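Local coordinates for OmpA family protein (Klebsiella pneumoniae subsp. pneumoniae, PDB 7RJJ), which probably binds peptidoglycan through this periplasmic OmpA-like domain, which here holds D-alanine, a component of peptidoglycan stem peptides, in its pocket, at residues S11-D16 / R106-R111; G18-K23 / S64-E69; L44-G49 / A87-G92; K58-L63 / Y91-P96. All blocks are in the same frame, centred on the assembly; numbering follows the deposited sequence.

Contact 1: S11-D16 / R106-R111; sequences SMSLFD and RALNRR. With DAL (D-alanine), chain C.
The D-alanine pocket of this OmpA-like domain has one wall where Arg110, just past the end of helix 103-109, meets the backbone of Phe15 in the loop after strand 7-8. NE of Arg110 donates to O of Phe15 over 2.8 Å, with 163° at the hydrogen. That oxygen lies in the guanidinium plane, whereas the nitrogen is tilted out of the carbonyl plane. A bend at chi3 (-66°) turns the guanidinium back over CA of Ala107, which sits over one of its faces, displaced toward the rim. The aliphatic stem passes the ligand, with CD of Arg110 3.3 Å from O of D-alanine. NH2 of Arg110 donates to a water at 2.9 Å, and this water donates onward to OD1 of Asp16. NH1 pairs with Asp52, a pocket residue that itself bonds the ligand.

Beside the pocket, OG of Ser13, the central residue of an inverse gamma turn, donates to O of Leu108 at 2.7 Å. It approaches well off the carbonyl axis (114° at the oxygen). The Phe15 ring turns its edge to the backbone of Arg110 and Arg111, with CD2 of Phe15 3.6 Å from O of Arg110 and CA of Arg111 also near the ring plane. NH1 of Arg111 folds back to O of Asn109 at 3.2 Å, while NE of Arg111 forms a salt bridge with Glu113.

With all three nitrogens of Arg110 engaged by backbone, water and Asp52, the rotation of its guanidinium is restrained; its charge may still favour the nearby ligand carboxylate through space.

Contact 2: G18-K23 / S64-E69; sequences GKWVLK and SLKRAE. With DAL (D-alanine), chain C.
The carboxylate site of the D-alanine pocket is built on Arg67 of helix 57-77, whose extended side chain reaches the backbone of Lys19 on its way to the ligand. NE and NH2 of Arg67 grip that one carbonyl side-on: NE lies 3.0 Å and NH2 2.9 Å from O of Lys19. Both nitrogens stay in the carbonyl plane, and the oxygen lies near the guanidinium plane, so two bonds to a single acceptor set how the guanidinium is turned. NH2 of Arg67 also donates to O of D-alanine at 2.8 Å, and NH1 meets OXT of D-alanine at 3.0 Å. A third donor comes from the loop itself, since N of Gly18 bonds O of D-alanine over 2.8 Å with 162° at the hydrogen. NH1 has a further partner in O of His50.

Helix 57-77 is the crossover helix of a beta-alpha-beta unit, linking strands 43-49 and 86-90, and the loop of residues 18-23 lies across its flank. Here the side chains of Trp20 and Lys66 extend alongside each other in the same direction, with CB of Trp20 3.7 Å from CB of Lys66. Trp20 holds CG between its backbone N and carbonyl carbon (chi1 58°), which lays the indole alongside the stretched lysine. CD of Lys66 stands 3.9 Å from the centroid of the six-membered Trp20 ring in a CH-pi contact. NZ of Lys66 follows at 4.3 Å from the same centroid, 22° off the normal, forming a cation-pi pair on the domain surface. Nearer the pocket, CG of Arg67 packs against CA and CB of Trp20, while O of Trp20 accepts from OG of Ser70.

Contact 3: L44-G49 / A87-G92; sequences LIVVAG and AVQGYG
Val47 and its neighbours in strand 44-49 are joined tightly to strand 87-90 by an unbroken parallel ladder. N of Ala87 bonds O of Ile45 at 3.0 Å, and N of Val47 returns the link to O of Ala87 at 2.8 Å. The alternation continues through Gln89 and Gly49 until N of Tyr91 meets O of Gly49 at 3.0 Å, almost straight (173°). CA-H contacts from Val46, Val88 and Ala48 fill in between these bonds. On the inner face Val47 and Val88 sit abreast, both against Ala68 of helix 57-77, and Val47 also touches Val71.

The other face is looser and partly open to solvent, strand 86-90 being an edge of this chain's sheet. Gln89 extends outward from it, CG anti to the backbone N (chi1 179°) and the chain straight beyond, and its terminal amide brings OE1 of Gln89 to 3.6 Å from CB of Ala48. Tyr91 turns its ring edge to the same methyl, CE2 of Tyr91 lying 3.8 Å from CB of Ala48. At the far end, CD1 of Leu44 packs against CB of Ala87 at 3.9 Å.

Adjacent parallel strands joined through a helix packed on one face form a classical beta-alpha-beta crossover, here a core element of the OmpA-like fold.

Contact 4: K58-L63 / Y91-P96; sequences KANQLL and YGESRP. With DAL (D-alanine), chain C.
Asn60, near the start of helix 57-77, meets Glu93 in the type II' beta turn of Tyr91 to Ser94 that leads out of the domain's beta-alpha-beta unit. From CB, which points at the turn, the side chain divides at CG, itself 3.6 Å from N of D-alanine. On one branch, OD1 of Asn60 accepts from N of D-alanine at 2.9 Å. On the other, ND2 of Asn60 donates to OE1 of Glu93 at 2.9 Å, meeting that oxygen nearly along its C-O axis and within the amide plane. Glu93 comes in roughly perpendicular to Asn60, with 51° between its carboxylate and the amide. ND2 has a second acceptor in O of Val54, so bonds on both branches fix the amide's rotation and leave OD1 facing the ligand.

The backbones also pack: CA of Gly92 rests 3.6 Å from O of Asn60. Gln61, bent at chi2 (59°), brings OE1 close to the Gly92 peptide, though its NE2 bonds O of Gly90. Gly92 takes positive phi (59°) at the second position of the turn. Two donors from Ser94 close that turn on O of Tyr91, with N of Ser94 at 3.1 Å and OG of Ser94 on a lone pair in the carbonyl plane.

How the contacts relate
Three of the four contacts converge on one ligand: contact 2 binds the D-alanine carboxylate, contact 4 its amine, and contact 1 packs beside the carboxylate. The centres of contacts 1 and 2 are about 10 Å apart, and the two parts of their shared loop join through a probable hydrogen bond, N of Lys23 to O of Leu14 at 3.0 Å. Contact 3 stays off the ligand but carries the framework: its two strands precede and follow helix 57-77 in the chain, and that helix supplies Arg67 to contact 2 and Asn60 to contact 4. Contacts 3 and 4 share Tyr91 and Gly92, where sheet passes into turn. Contact 4 also reaches contact 1, NH2 of Arg111 lying 2.8 Å from O of Arg95.

Contact 1: S11-D16 / R106-R111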
loop_
_atom_site.group_PDB
_atom_site.type_symbol
_atom_site.label_atom_id
_atom_site.label_comp_id
_atom_site.label_asym_id
_atom_site.label_seq_id
_atom_site.Cartn_x
_atom_site.Cartn_y
_atom_site.Cartn_z
ATOM N N SER A 11 -5.539 -5.356 -3.223
ATOM C CA SER A 11 -4.726 -5.252 -1.983
ATOM C C SER A 11 -3.439 -6.053 -2.148
ATOM O O SER A 11 -3.436 -7.057 -2.856
ATOM C CB SER A 11 -5.506 -5.771 -0.800
ATOM O OG SER A 11 -4.795 -5.531 0.404
HETATM N N MSE A 12 -2.375 -5.637 -1.452
HETATM C CA MSE A 12 -1.083 -6.305 -1.519
HETATM C C MSE A 12 -0.566 -6.571 -0.104
HETATM O O MSE A 12 -0.079 -5.660 0.562
HETATM C CB MSE A 12 -0.074 -5.446 -2.296
HETATM C CG MSE A 12 -0.307 -5.394 -3.803
HETATM SE SE MSE A 12 1.071 -4.307 -4.707
HETATM C CE MSE A 12 0.871 -2.614 -3.755
ATOM N N SER A 13 -0.711 -7.822 0.357
ATOM C CA SER A 13 -0.243 -8.251 1.666
ATOM C C SER A 13 1.232 -8.658 1.542
ATOM O O SER A 13 1.509 -9.883 1.405
ATOM C CB SER A 13 -1.111 -9.376 2.177
ATOM O OG SER A 13 -2.475 -8.960 2.234
ATOM N N LEU A 14 2.136 -7.684 1.658
ATOM C CA LEU A 14 3.592 -7.869 1.391
ATOM C C LEU A 14 4.437 -7.707 2.655
ATOM O O LEU A 14 5.650 -7.424 2.485
ATOM C CB LEU A 14 4.046 -6.780 0.402
ATOM C CG LEU A 14 3.192 -6.557 -0.841
ATOM C CD1 LEU A 14 3.724 -5.373 -1.647
ATOM C CD2 LEU A 14 3.124 -7.801 -1.698
ATOM N N PHE A 15 3.887 -7.918 3.854
ATOM C CA PHE A 15 4.707 -7.582 5.049
ATOM C C PHE A 15 4.591 -8.585 6.198
ATOM O O PHE A 15 3.471 -9.062 6.503
ATOM C CB PHE A 15 4.261 -6.227 5.610
ATOM C CG PHE A 15 4.238 -5.132 4.583
ATOM C CD1 PHE A 15 5.408 -4.478 4.225
ATOM C CD2 PHE A 15 3.061 -4.796 3.935
ATOM C CE1 PHE A 15 5.397 -3.498 3.249
ATOM C CE2 PHE A 15 3.053 -3.822 2.956
ATOM C CZ PHE A 15 4.220 -3.167 2.622
ATOM N N ASP A 16 5.755 -8.858 6.813
ATOM C CA ASP A 16 5.861 -9.695 8.033
ATOM C C ASP A 16 5.625 -8.774 9.233
ATOM O O ASP A 16 5.716 -7.519 9.055
ATOM C CB ASP A 16 7.219 -10.395 8.146
ATOM C CG ASP A 16 7.458 -11.515 7.111
ATOM O OD1 ASP A 16 6.515 -12.222 6.716
ATOM O OD2 ASP A 16 8.618 -11.596 6.647
ATOM N N ARG A 106 -4.157 -12.292 9.971
ATOM C CA ARG A 106 -3.290 -11.151 10.355
ATOM C C ARG A 106 -2.309 -10.868 9.214
ATOM O O ARG A 106 -2.049 -9.686 8.961
ATOM C CB ARG A 106 -2.580 -11.416 11.687
ATOM C CG ARG A 106 -3.522 -11.511 12.883
ATOM C CD ARG A 106 -2.805 -11.608 14.220
ATOM N NE ARG A 106 -2.074 -12.854 14.405
ATOM C CZ ARG A 106 -2.598 -13.986 14.889
ATOM N NH1 ARG A 106 -3.879 -14.051 15.227
ATOM N NH2 ARG A 106 -1.831 -15.054 15.039
ATOM N N ALA A 107 -1.824 -11.903 8.523
ATOM C CA ALA A 107 -0.871 -11.657 7.412
ATOM C C ALA A 107 -1.575 -10.886 6.296
ATOM O O ALA A 107 -0.919 -10.015 5.676
ATOM C CB ALA A 107 -0.277 -12.946 6.904
ATOM N N LEU A 108 -2.858 -11.185 6.060
ATOM C CA LEU A 108 -3.619 -10.468 5.003
ATOM C C LEU A 108 -3.797 -8.995 5.392
ATOM O O LEU A 108 -3.754 -8.138 4.478
ATOM C CB LEU A 108 -4.978 -11.145 4.785
ATOM C CG LEU A 108 -4.961 -12.415 3.933
ATOM C CD1 LEU A 108 -6.303 -13.129 3.992
ATOM C CD2 LEU A 108 -4.584 -12.117 2.491
ATOM N N ASN A 109 -3.937 -8.711 6.691
ATOM C CA ASN A 109 -4.173 -7.319 7.162
ATOM C C ASN A 109 -2.905 -6.465 7.016
ATOM O O ASN A 109 -3.045 -5.222 6.848
ATOM C CB ASN A 109 -4.744 -7.308 8.580
ATOM C CG ASN A 109 -6.169 -7.818 8.634
ATOM O OD1 ASN A 109 -6.950 -7.602 7.701
ATOM N ND2 ASN A 109 -6.527 -8.472 9.733
ATOM N N ARG A 110 -1.723 -7.074 7.125
ATOM C CA ARG A 110 -0.442 -6.343 6.939
ATOM C C ARG A 110 -0.335 -6.067 5.442
ATOM O O ARG A 110 0.211 -6.919 4.720
ATOM C CB ARG A 110 0.720 -7.184 7.484
ATOM C CG ARG A 110 0.571 -7.549 8.953
ATOM C CD ARG A 110 1.809 -8.216 9.529
ATOM N NE ARG A 110 2.124 -9.526 8.966
ATOM C CZ ARG A 110 1.778 -10.706 9.504
ATOM N NH1 ARG A 110 1.073 -10.757 10.618
ATOM N NH2 ARG A 110 2.132 -11.834 8.914
ATOM N N ARG A 111 -0.809 -4.900 4.994
ATOM C CA ARG A 111 -0.879 -4.722 3.531
ATOM C C ARG A 111 -0.881 -3.250 3.117
ATOM O O ARG A 111 -0.930 -2.353 3.982
ATOM C CB ARG A 111 -2.206 -5.340 3.092
ATOM C CG ARG A 111 -3.406 -4.495 3.492
ATOM C CD ARG A 111 -4.730 -5.224 3.395
ATOM N NE ARG A 111 -5.845 -4.284 3.463
ATOM C CZ ARG A 111 -6.388 -3.829 4.583
ATOM N NH1 ARG A 111 -5.923 -4.217 5.763
ATOM N NH2 ARG A 111 -7.395 -2.975 4.521
HETATM N N DAL C . 0.531 -4.997 14.142
HETATM C CA DAL C . 1.724 -5.770 13.681
HETATM C CB DAL C . 2.950 -5.315 14.429
HETATM C C DAL C . 1.892 -5.615 12.164
HETATM O O DAL C . 2.953 -5.909 11.615
HETATM O OXT DAL C . 0.972 -5.217 11.443
HETATM O O HOH W 1 1.627 -9.752 4.628
HETATM O O HOH W 2 4.007 -12.339 6.737
#

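Contact 2: G18-K23 / S64-E69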
loop_
_atom_site.group_PDB
_atom_site.type_symbol
_atom_site.label_atom_id
_atom_site.label_comp_id
_atom_site.label_asym_id
_atom_site.label_seq_id
_atom_site.Cartn_x
_atom_site.Cartn_y
_atom_site.Cartn_z
ATOM N N GLY A 18 5.629 -6.367 12.252
ATOM C CA GLY A 18 6.465 -5.214 12.652
ATOM C C GLY A 18 7.454 -4.760 11.593
ATOM O O GLY A 18 8.271 -3.872 11.917
ATOM N N LYS A 19 7.383 -5.324 10.386
ATOM C CA LYS A 19 8.310 -4.953 9.282
ATOM C C LYS A 19 7.585 -4.071 8.264
ATOM O O LYS A 19 6.369 -4.227 8.111
ATOM C CB LYS A 19 8.828 -6.195 8.547
ATOM C CG LYS A 19 9.682 -7.153 9.366
ATOM C CD LYS A 19 11.025 -6.587 9.757
ATOM C CE LYS A 19 11.878 -7.574 10.528
ATOM N NZ LYS A 19 12.165 -8.791 9.730
ATOM N N TRP A 20 8.337 -3.197 7.593
ATOM C CA TRP A 20 7.789 -2.303 6.543
ATOM C C TRP A 20 8.552 -2.563 5.243
ATOM O O TRP A 20 8.164 -1.992 4.219
ATOM C CB TRP A 20 7.833 -0.829 6.976
ATOM C CG TRP A 20 9.196 -0.308 7.313
ATOM C CD1 TRP A 20 10.103 0.264 6.465
ATOM C CD2 TRP A 20 9.805 -0.291 8.616
ATOM N NE1 TRP A 20 11.242 0.610 7.144
ATOM C CE2 TRP A 20 11.082 0.296 8.468
ATOM C CE3 TRP A 20 9.402 -0.723 9.885
ATOM C CZ2 TRP A 20 11.951 0.465 9.546
ATOM C CZ3 TRP A 20 10.261 -0.560 10.948
ATOM C CH2 TRP A 20 11.520 0.027 10.779
ATOM N N VAL A 21 9.602 -3.386 5.302
ATOM C CA VAL A 21 10.362 -3.759 4.073
ATOM C C VAL A 21 9.489 -4.720 3.266
ATOM O O VAL A 21 8.688 -5.455 3.883
ATOM C CB VAL A 21 11.727 -4.395 4.397
ATOM C CG1 VAL A 21 12.701 -3.372 4.964
ATOM C CG2 VAL A 21 11.583 -5.600 5.317
ATOM N N LEU A 22 9.618 -4.678 1.939
ATOM C CA LEU A 22 8.801 -5.561 1.063
ATOM C C LEU A 22 9.346 -6.991 1.175
ATOM O O LEU A 22 10.451 -7.234 0.671
ATOM C CB LEU A 22 8.850 -4.989 -0.355
ATOM C CG LEU A 22 8.209 -3.603 -0.479
ATOM C CD1 LEU A 22 8.576 -2.930 -1.789
ATOM C CD2 LEU A 22 6.701 -3.688 -0.320
ATOM N N LYS A 23 8.587 -7.878 1.838
ATOM C CA LYS A 23 9.024 -9.278 2.117
ATOM C C LYS A 23 9.377 -10.014 0.826
ATOM O O LYS A 23 8.931 -9.654 -0.265
ATOM C CB LYS A 23 7.932 -10.077 2.843
ATOM C CG LYS A 23 6.749 -10.499 1.979
ATOM C CD LYS A 23 5.716 -11.367 2.688
ATOM C CE LYS A 23 4.578 -11.750 1.764
ATOM N NZ LYS A 23 3.568 -12.601 2.431
ATOM N N SER A 64 1.954 1.540 9.552
ATOM C CA SER A 64 1.100 1.558 8.337
ATOM C C SER A 64 1.633 2.596 7.346
ATOM O O SER A 64 1.626 2.339 6.132
ATOM C CB SER A 64 -0.350 1.812 8.687
ATOM O OG SER A 64 -0.586 3.166 9.075
ATOM N N LEU A 65 2.113 3.721 7.859
ATOM C CA LEU A 65 2.610 4.796 6.969
ATOM C C LEU A 65 3.960 4.374 6.376
ATOM O O LEU A 65 4.175 4.634 5.177
ATOM C CB LEU A 65 2.696 6.082 7.793
ATOM C CG LEU A 65 2.775 7.381 7.010
ATOM C CD1 LEU A 65 1.554 7.561 6.102
ATOM C CD2 LEU A 65 2.905 8.535 7.983
ATOM N N LYS A 66 4.816 3.707 7.162
ATOM C CA LYS A 66 6.128 3.264 6.612
ATOM C C LYS A 66 5.895 2.231 5.501
ATOM O O LYS A 66 6.680 2.200 4.538
ATOM C CB LYS A 66 7.055 2.714 7.702
ATOM C CG LYS A 66 7.577 3.752 8.689
ATOM C CD LYS A 66 8.721 3.260 9.550
ATOM C CE LYS A 66 9.320 4.349 10.408
ATOM N NZ LYS A 66 10.453 3.853 11.228
ATOM N N ARG A 67 4.821 1.448 5.604
ATOM C CA ARG A 67 4.529 0.414 4.580
ATOM C C ARG A 67 4.114 1.108 3.285
ATOM O O ARG A 67 4.529 0.648 2.216
ATOM C CB ARG A 67 3.446 -0.541 5.080
ATOM C CG ARG A 67 3.968 -1.508 6.137
ATOM C CD ARG A 67 2.900 -2.340 6.813
ATOM N NE ARG A 67 3.591 -3.367 7.588
ATOM C CZ ARG A 67 3.045 -4.162 8.506
ATOM N NH1 ARG A 67 1.757 -4.063 8.817
ATOM N NH2 ARG A 67 3.812 -5.057 9.104
ATOM N N ALA A 68 3.292 2.148 3.405
ATOM C CA ALA A 68 2.863 2.909 2.212
ATOM C C ALA A 68 4.107 3.556 1.596
ATOM O O ALA A 68 4.254 3.488 0.383
ATOM C CB ALA A 68 1.827 3.934 2.598
ATOM N N GLU A 69 5.031 4.030 2.429
ATOM C CA GLU A 69 6.272 4.665 1.897
ATOM C C GLU A 69 7.155 3.622 1.187
ATOM O O GLU A 69 7.775 3.996 0.182
ATOM C CB GLU A 69 7.029 5.379 3.010
ATOM C CG GLU A 69 6.291 6.600 3.526
ATOM C CD GLU A 69 6.908 7.229 4.762
ATOM O OE1 GLU A 69 7.811 6.609 5.355
ATOM O OE2 GLU A 69 6.469 8.328 5.141
HETATM N N DAL C . 0.531 -4.997 14.142
HETATM C CA DAL C . 1.724 -5.770 13.681
HETATM C CB DAL C . 2.950 -5.315 14.429
HETATM C C DAL C . 1.892 -5.615 12.164
HETATM O O DAL C . 2.953 -5.909 11.615
HETATM O OXT DAL C . 0.972 -5.217 11.443
#

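Contact 3: L44-G49 / A87-G92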
loop_
_atom_site.group_PDB
_atom_site.type_symbol
_atom_site.label_atom_id
_atom_site.label_comp_id
_atom_site.label_asym_id
_atom_site.label_seq_id
_atom_site.Cartn_x
_atom_site.Cartn_y
_atom_site.Cartn_z
ATOM N N LEU A 44 -3.579 10.799 -9.499
ATOM C CA LEU A 44 -2.982 10.743 -8.141
ATOM C C LEU A 44 -2.990 9.282 -7.672
ATOM O O LEU A 44 -4.069 8.636 -7.749
ATOM C CB LEU A 44 -3.780 11.609 -7.165
ATOM C CG LEU A 44 -3.272 11.603 -5.724
ATOM C CD1 LEU A 44 -1.915 12.288 -5.621
ATOM C CD2 LEU A 44 -4.274 12.269 -4.786
ATOM N N ILE A 45 -1.851 8.807 -7.177
ATOM C CA ILE A 45 -1.681 7.411 -6.678
ATOM C C ILE A 45 -1.776 7.496 -5.161
ATOM O O ILE A 45 -0.791 7.938 -4.528
ATOM C CB ILE A 45 -0.349 6.789 -7.148
ATOM C CG1 ILE A 45 -0.141 6.937 -8.658
ATOM C CG2 ILE A 45 -0.236 5.331 -6.714
ATOM C CD1 ILE A 45 1.254 6.609 -9.106
ATOM N N VAL A 46 -2.940 7.168 -4.612
ATOM C CA VAL A 46 -3.080 7.223 -3.137
ATOM C C VAL A 46 -2.626 5.863 -2.610
ATOM O O VAL A 46 -3.260 4.851 -2.948
ATOM C CB VAL A 46 -4.506 7.597 -2.693
ATOM C CG1 VAL A 46 -4.681 7.464 -1.182
ATOM C CG2 VAL A 46 -4.896 8.984 -3.172
ATOM N N VAL A 47 -1.553 5.855 -1.831
ATOM C CA VAL A 47 -0.960 4.595 -1.304
ATOM C C VAL A 47 -1.280 4.524 0.193
ATOM O O VAL A 47 -0.765 5.365 0.944
ATOM C CB VAL A 47 0.556 4.542 -1.574
ATOM C CG1 VAL A 47 1.117 3.171 -1.222
ATOM C CG2 VAL A 47 0.888 4.882 -3.014
ATOM N N ALA A 48 -2.138 3.583 0.586
ATOM C CA ALA A 48 -2.607 3.471 1.985
ATOM C C ALA A 48 -2.055 2.206 2.639
ATOM O O ALA A 48 -2.249 1.091 2.074
ATOM C CB ALA A 48 -4.113 3.489 2.022
ATOM N N GLY A 49 -1.359 2.389 3.761
ATOM C CA GLY A 49 -0.805 1.252 4.519
ATOM C C GLY A 49 -1.747 0.808 5.622
ATOM O O GLY A 49 -2.540 1.642 6.148
ATOM N N ALA A 87 0.613 10.054 -2.995
ATOM C CA ALA A 87 0.116 10.610 -1.719
ATOM C C ALA A 87 0.046 9.419 -0.764
ATOM O O ALA A 87 -0.624 8.411 -1.133
ATOM C CB ALA A 87 -1.203 11.317 -1.889
ATOM N N VAL A 88 0.797 9.460 0.344
ATOM C CA VAL A 88 0.810 8.264 1.238
ATOM C C VAL A 88 -0.074 8.511 2.455
ATOM O O VAL A 88 -0.059 9.609 3.023
ATOM C CB VAL A 88 2.228 7.773 1.608
ATOM C CG1 VAL A 88 3.020 7.370 0.365
ATOM C CG2 VAL A 88 3.007 8.739 2.445
ATOM N N GLN A 89 -0.776 7.449 2.848
ATOM C CA GLN A 89 -1.806 7.453 3.909
ATOM C C GLN A 89 -1.601 6.247 4.818
ATOM O O GLN A 89 -1.084 5.239 4.330
ATOM C CB GLN A 89 -3.168 7.340 3.221
ATOM C CG GLN A 89 -4.365 7.314 4.152
ATOM C CD GLN A 89 -5.656 7.164 3.379
ATOM O OE1 GLN A 89 -5.671 6.753 2.223
ATOM N NE2 GLN A 89 -6.765 7.457 4.031
ATOM N N GLY A 90 -1.938 6.387 6.095
ATOM C CA GLY A 90 -1.857 5.240 7.014
ATOM C C GLY A 90 -3.180 5.063 7.723
ATOM O O GLY A 90 -3.736 6.068 8.155
ATOM N N TYR A 91 -3.701 3.843 7.742
ATOM C CA TYR A 91 -4.946 3.519 8.481
ATOM C C TYR A 91 -4.622 2.760 9.767
ATOM O O TYR A 91 -5.558 2.434 10.520
ATOM C CB TYR A 91 -5.882 2.649 7.647
ATOM C CG TYR A 91 -6.685 3.400 6.627
ATOM C CD1 TYR A 91 -7.896 3.977 6.965
ATOM C CD2 TYR A 91 -6.240 3.538 5.327
ATOM C CE1 TYR A 91 -8.645 4.670 6.030
ATOM C CE2 TYR A 91 -6.979 4.227 4.385
ATOM C CZ TYR A 91 -8.194 4.778 4.733
ATOM O OH TYR A 91 -8.927 5.456 3.800
ATOM N N GLY A 92 -3.349 2.429 9.997
ATOM C CA GLY A 92 -3.032 1.652 11.212
ATOM C C GLY A 92 -3.783 0.332 11.200
ATOM O O GLY A 92 -3.855 -0.295 10.120
#

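Contact 4: K58-L63 / Y91-P96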
loop_
_atom_site.group_PDB
_atom_site.type_symbol
_atom_site.label_atom_id
_atom_site.label_comp_id
_atom_site.label_asym_id
_atom_site.label_seq_id
_atom_site.Cartn_x
_atom_site.Cartn_y
_atom_site.Cartn_z
ATOM N N LYS A 58 -0.991 3.515 18.203
ATOM C CA LYS A 58 -0.106 4.607 17.717
ATOM C C LYS A 58 1.076 3.990 16.958
ATOM O O LYS A 58 1.443 4.524 15.894
ATOM C CB LYS A 58 0.360 5.472 18.896
ATOM C CG LYS A 58 1.080 6.762 18.528
ATOM C CD LYS A 58 0.217 7.738 17.748
ATOM C CE LYS A 58 0.895 9.070 17.495
ATOM N NZ LYS A 58 1.187 9.785 18.759
ATOM N N ALA A 59 1.649 2.906 17.485
ATOM C CA ALA A 59 2.790 2.247 16.806
ATOM C C ALA A 59 2.332 1.741 15.428
ATOM O O ALA A 59 3.059 1.961 14.429
ATOM C CB ALA A 59 3.333 1.130 17.665
ATOM N N ASN A 60 1.137 1.150 15.375
ATOM C CA ASN A 60 0.588 0.615 14.103
ATOM C C ASN A 60 0.333 1.775 13.134
ATOM O O ASN A 60 0.508 1.571 11.941
ATOM C CB ASN A 60 -0.647 -0.252 14.354
ATOM C CG ASN A 60 -0.286 -1.605 14.936
ATOM O OD1 ASN A 60 0.762 -2.170 14.609
ATOM N ND2 ASN A 60 -1.153 -2.145 15.773
ATOM N N GLN A 61 -0.036 2.959 13.632
ATOM C CA GLN A 61 -0.255 4.088 12.690
ATOM C C GLN A 61 1.059 4.380 11.955
ATOM O O GLN A 61 1.048 4.434 10.697
ATOM C CB GLN A 61 -0.778 5.320 13.424
ATOM C CG GLN A 61 -0.935 6.529 12.522
ATOM C CD GLN A 61 -1.877 6.270 11.373
ATOM O OE1 GLN A 61 -2.814 5.479 11.480
ATOM N NE2 GLN A 61 -1.654 6.970 10.271
ATOM N N LEU A 62 2.153 4.557 12.700
ATOM C CA LEU A 62 3.474 4.849 12.075
ATOM C C LEU A 62 3.854 3.701 11.134
ATOM O O LEU A 62 4.288 3.984 10.004
ATOM C CB LEU A 62 4.539 5.036 13.162
ATOM C CG LEU A 62 5.961 5.306 12.656
ATOM C CD1 LEU A 62 6.035 6.602 11.863
ATOM C CD2 LEU A 62 6.946 5.352 13.813
ATOM N N LEU A 63 3.721 2.460 11.606
ATOM C CA LEU A 63 4.063 1.272 10.781
ATOM C C LEU A 63 3.264 1.285 9.474
ATOM O O LEU A 63 3.882 1.044 8.419
ATOM C CB LEU A 63 3.756 0.003 11.579
ATOM C CG LEU A 63 3.940 -1.307 10.817
ATOM C CD1 LEU A 63 5.326 -1.384 10.204
ATOM C CD2 LEU A 63 3.678 -2.505 11.717
ATOM N N TYR A 91 -3.701 3.843 7.742
ATOM C CA TYR A 91 -4.946 3.519 8.481
ATOM C C TYR A 91 -4.622 2.760 9.767
ATOM O O TYR A 91 -5.558 2.434 10.520
ATOM C CB TYR A 91 -5.882 2.649 7.647
ATOM C CG TYR A 91 -6.685 3.400 6.627
ATOM C CD1 TYR A 91 -7.896 3.977 6.965
ATOM C CD2 TYR A 91 -6.240 3.538 5.327
ATOM C CE1 TYR A 91 -8.645 4.670 6.030
ATOM C CE2 TYR A 91 -6.979 4.227 4.385
ATOM C CZ TYR A 91 -8.194 4.778 4.733
ATOM O OH TYR A 91 -8.927 5.456 3.800
ATOM N N GLY A 92 -3.349 2.429 9.997
ATOM C CA GLY A 92 -3.032 1.652 11.212
ATOM C C GLY A 92 -3.783 0.332 11.200
ATOM O O GLY A 92 -3.855 -0.295 10.120
ATOM N N GLU A 93 -4.363 -0.052 12.343
ATOM C CA GLU A 93 -5.112 -1.333 12.467
ATOM C C GLU A 93 -6.615 -1.100 12.267
ATOM O O GLU A 93 -7.389 -2.068 12.420
ATOM C CB GLU A 93 -4.905 -1.893 13.878
ATOM C CG GLU A 93 -5.507 -0.996 14.953
ATOM C CD GLU A 93 -5.067 -1.263 16.380
ATOM O OE1 GLU A 93 -3.930 -1.745 16.585
ATOM O OE2 GLU A 93 -5.877 -1.001 17.286
ATOM N N SER A 94 -7.005 0.118 11.908
ATOM C CA SER A 94 -8.444 0.486 11.868
ATOM C C SER A 94 -9.269 -0.241 10.793
ATOM O O SER A 94 -10.480 -0.374 11.053
ATOM C CB SER A 94 -8.590 1.980 11.718
ATOM O OG SER A 94 -8.060 2.417 10.480
ATOM N N ARG A 95 -8.694 -0.707 9.667
ATOM C CA ARG A 95 -9.584 -1.303 8.613
ATOM C C ARG A 95 -9.124 -2.661 8.100
ATOM O O ARG A 95 -8.767 -2.811 6.932
ATOM C CB ARG A 95 -9.724 -0.363 7.422
ATOM C CG ARG A 95 -10.445 0.911 7.799
ATOM C CD ARG A 95 -10.898 1.646 6.582
ATOM N NE ARG A 95 -11.505 2.870 7.033
ATOM C CZ ARG A 95 -11.962 3.806 6.235
ATOM N NH1 ARG A 95 -11.873 3.658 4.920
ATOM N NH2 ARG A 95 -12.492 4.896 6.759
ATOM N N PRO A 96 -9.245 -3.715 8.928
ATOM C CA PRO A 96 -8.876 -5.062 8.502
ATOM C C PRO A 96 -9.740 -5.583 7.336
ATOM O O PRO A 96 -10.892 -5.147 7.195
ATOM C CB PRO A 96 -9.111 -5.900 9.772
ATOM C CG PRO A 96 -10.131 -5.106 10.572
ATOM C CD PRO A 96 -9.776 -3.663 10.301
HETATM N N DAL C . 0.531 -4.997 14.142
HETATM C CA DAL C . 1.724 -5.770 13.681
HETATM C CB DAL C . 2.950 -5.315 14.429
HETATM C C DAL C . 1.892 -5.615 12.164
HETATM O O DAL C . 2.953 -5.909 11.615
HETATM O OXT DAL C . 0.972 -5.217 11.443
#